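PDB 6HPG: outer envelope protein 64, mitochondrial, which probably serves as a chaperone receptor at the mitochondrial outer membrane, mediating Hsp90-dependent delivery of proteins to the organelle. Local coordinates for residues T41-R46 and E60-K65. Sequence-based numbering, arbitrary orientation.
Sequences TYYCNR and EQDCTK
Arg46 and Asp62 form a bidentate salt bridge through NE and NH2 of the arginine. Its NE donates to OD2 of Asp62 at 2.8 Å, and its NH2 donates to OD1 of Asp62 at 3.0 Å. Both hydrogen bonds are nearly straight, and both oxygens are met on their syn sides. Guanidinium and carboxylate are almost coplanar, 5° apart; the bend of the arginine chain at chi3 (58°) turns NE and NH2 toward the carboxylate. The remaining terminal nitrogen, NH1, hydrogen-bonds OG1 of Thr30 on helix 22-35, so the same guanidinium ties the preceding repeat to this pair. Helices 40-52 and 56-69 are the two antiparallel helices of the second tetratricopeptide repeat in the C-terminal TPR domain of OM64; their axes here come within 8.0 Å. The nearest pair of CA atoms is that of Tyr43 and Asp62, 5.3 Å apart. The Tyr43 ring stands almost perpendicular to the carboxylate and turns its edge to it, with CD1 of Tyr43 3.6 Å from OD1 of Asp62. Lys65 lays its aliphatic chain over one face of that ring: CG of Lys65 sits 3.6 Å from the ring centroid in a CH-pi contact. Further out, NZ of Lys65 reaches OH of Tyr43 in a weak hydrogen bond of 3.4 Å. Ile33 of helix 22-35 also packs against Tyr43.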
loop_
_atom_site.group_PDB
_atom_site.type_symbol
_atom_site.label_atom_id
_atom_site.label_comp_id
_atom_site.label_asym_id
_atom_site.label_seq_id
_atom_site.Cartn_x
_atom_site.Cartn_y
_atom_site.Cartn_z
ATOM N N THR A 41 8.661 -1.328 -0.959
ATOM C CA THR A 41 8.005 -1.690 0.317
ATOM C C THR A 41 7.872 -0.473 1.287
ATOM O O THR A 41 6.881 -0.332 2.006
ATOM C CB THR A 41 8.779 -2.874 0.931
ATOM O OG1 THR A 41 8.786 -3.923 -0.023
ATOM C CG2 THR A 41 8.148 -3.389 2.210
ATOM N N TYR A 42 8.825 0.459 1.253
ATOM C CA TYR A 42 8.757 1.610 2.173
ATOM C C TYR A 42 7.577 2.500 1.827
ATOM O O TYR A 42 6.796 2.878 2.706
ATOM C CB TYR A 42 10.024 2.476 2.091
ATOM C CG TYR A 42 11.326 1.899 2.579
ATOM C CD1 TYR A 42 11.464 0.565 2.910
ATOM C CD2 TYR A 42 12.462 2.713 2.615
ATOM C CE1 TYR A 42 12.657 0.082 3.317
ATOM C CE2 TYR A 42 13.668 2.240 3.057
ATOM C CZ TYR A 42 13.784 0.918 3.373
ATOM O OH TYR A 42 14.998 0.417 3.774
ATOM N N TYR A 43 7.441 2.781 0.520
ATOM C CA TYR A 43 6.273 3.456 -0.038
ATOM C C TYR A 43 4.918 2.700 0.162
ATOM O O TYR A 43 3.900 3.307 0.501
ATOM C CB TYR A 43 6.482 3.763 -1.549
ATOM C CG TYR A 43 7.389 4.981 -1.867
ATOM C CD1 TYR A 43 6.863 6.250 -1.916
ATOM C CD2 TYR A 43 8.729 4.821 -2.165
ATOM C CE1 TYR A 43 7.658 7.382 -2.230
ATOM C CE2 TYR A 43 9.555 5.940 -2.483
ATOM C CZ TYR A 43 8.997 7.211 -2.505
ATOM O OH TYR A 43 9.757 8.309 -2.795
ATOM N N CYS A 44 4.928 1.398 -0.084
ATOM C CA CYS A 44 3.717 0.587 0.064
ATOM C C CYS A 44 3.233 0.555 1.492
ATOM O O CYS A 44 2.028 0.599 1.748
ATOM C CB CYS A 44 3.966 -0.835 -0.371
ATOM S SG CYS A 44 2.438 -1.561 -1.012
ATOM N N ASN A 45 4.178 0.413 2.428
ATOM C CA ASN A 45 3.860 0.509 3.828
ATOM C C ASN A 45 3.301 1.909 4.162
ATOM O O ASN A 45 2.329 2.036 4.897
ATOM C CB ASN A 45 5.079 0.185 4.703
ATOM C CG ASN A 45 5.433 -1.285 4.707
ATOM O OD1 ASN A 45 4.710 -2.130 4.160
ATOM N ND2 ASN A 45 6.544 -1.603 5.319
ATOM N N ARG A 46 3.895 2.961 3.641
ATOM C CA ARG A 46 3.375 4.267 3.986
ATOM C C ARG A 46 1.970 4.462 3.452
ATOM O O ARG A 46 1.144 5.092 4.117
ATOM C CB ARG A 46 4.282 5.392 3.502
ATOM C CG ARG A 46 3.965 6.685 4.235
ATOM C CD ARG A 46 4.962 7.781 3.963
ATOM N NE ARG A 46 5.047 8.092 2.539
ATOM C CZ ARG A 46 5.826 9.063 2.037
ATOM N NH1 ARG A 46 6.543 9.879 2.827
ATOM N NH2 ARG A 46 5.864 9.240 0.739
ATOM N N GLU A 60 -2.597 6.674 -2.769
ATOM C CA GLU A 60 -2.520 6.418 -4.208
ATOM C C GLU A 60 -1.175 6.788 -4.778
ATOM O O GLU A 60 -0.566 5.973 -5.469
ATOM C CB GLU A 60 -3.622 7.158 -4.980
ATOM C CG GLU A 60 -4.971 6.468 -4.855
ATOM C CD GLU A 60 -6.167 7.302 -5.328
ATOM O OE1 GLU A 60 -6.008 8.498 -5.715
ATOM O OE2 GLU A 60 -7.290 6.746 -5.282
ATOM N N GLN A 61 -0.705 8.001 -4.478
ATOM C CA GLN A 61 0.570 8.461 -5.032
ATOM C C GLN A 61 1.653 7.511 -4.576
ATOM O O GLN A 61 2.488 7.094 -5.351
ATOM C CB GLN A 61 0.915 9.867 -4.580
ATOM C CG GLN A 61 0.072 10.918 -5.228
ATOM C CD GLN A 61 -0.112 12.109 -4.331
ATOM O OE1 GLN A 61 0.844 12.610 -3.746
ATOM N NE2 GLN A 61 -1.345 12.560 -4.204
ATOM N N ASP A 62 1.608 7.147 -3.305
ATOM C CA ASP A 62 2.585 6.178 -2.782
ATOM C C ASP A 62 2.508 4.780 -3.405
ATOM O O ASP A 62 3.539 4.155 -3.579
ATOM C CB ASP A 62 2.453 6.041 -1.260
ATOM C CG ASP A 62 3.226 7.085 -0.489
ATOM O OD1 ASP A 62 3.871 8.002 -1.110
ATOM O OD2 ASP A 62 3.131 6.984 0.765
ATOM N N CYS A 63 1.306 4.235 -3.603
ATOM C CA CYS A 63 1.201 2.966 -4.315
ATOM C C CYS A 63 1.666 3.125 -5.727
ATOM O O CYS A 63 2.222 2.191 -6.274
ATOM C CB CYS A 63 -0.214 2.444 -4.399
ATOM S SG CYS A 63 -0.906 2.136 -2.810
ATOM N N THR A 64 1.379 4.276 -6.335
ATOM C CA THR A 64 1.838 4.539 -7.704
ATOM C C THR A 64 3.373 4.613 -7.798
ATOM O O THR A 64 3.930 4.140 -8.796
ATOM C CB THR A 64 1.133 5.768 -8.325
ATOM O OG1 THR A 64 -0.280 5.504 -8.427
ATOM C CG2 THR A 64 1.659 6.058 -9.769
ATOM N N LYS A 65 4.059 5.164 -6.780
ATOM C CA LYS A 65 5.537 5.173 -6.782
ATOM C C LYS A 65 6.118 3.800 -6.533
ATOM O O LYS A 65 7.171 3.406 -7.112
ATOM C CB LYS A 65 6.092 6.123 -5.715
ATOM C CG LYS A 65 7.608 6.306 -5.781
ATOM C CD LYS A 65 7.981 7.567 -6.547
ATOM C CE LYS A 65 9.478 7.863 -6.498
ATOM N NZ LYS A 65 9.729 9.271 -6.071
#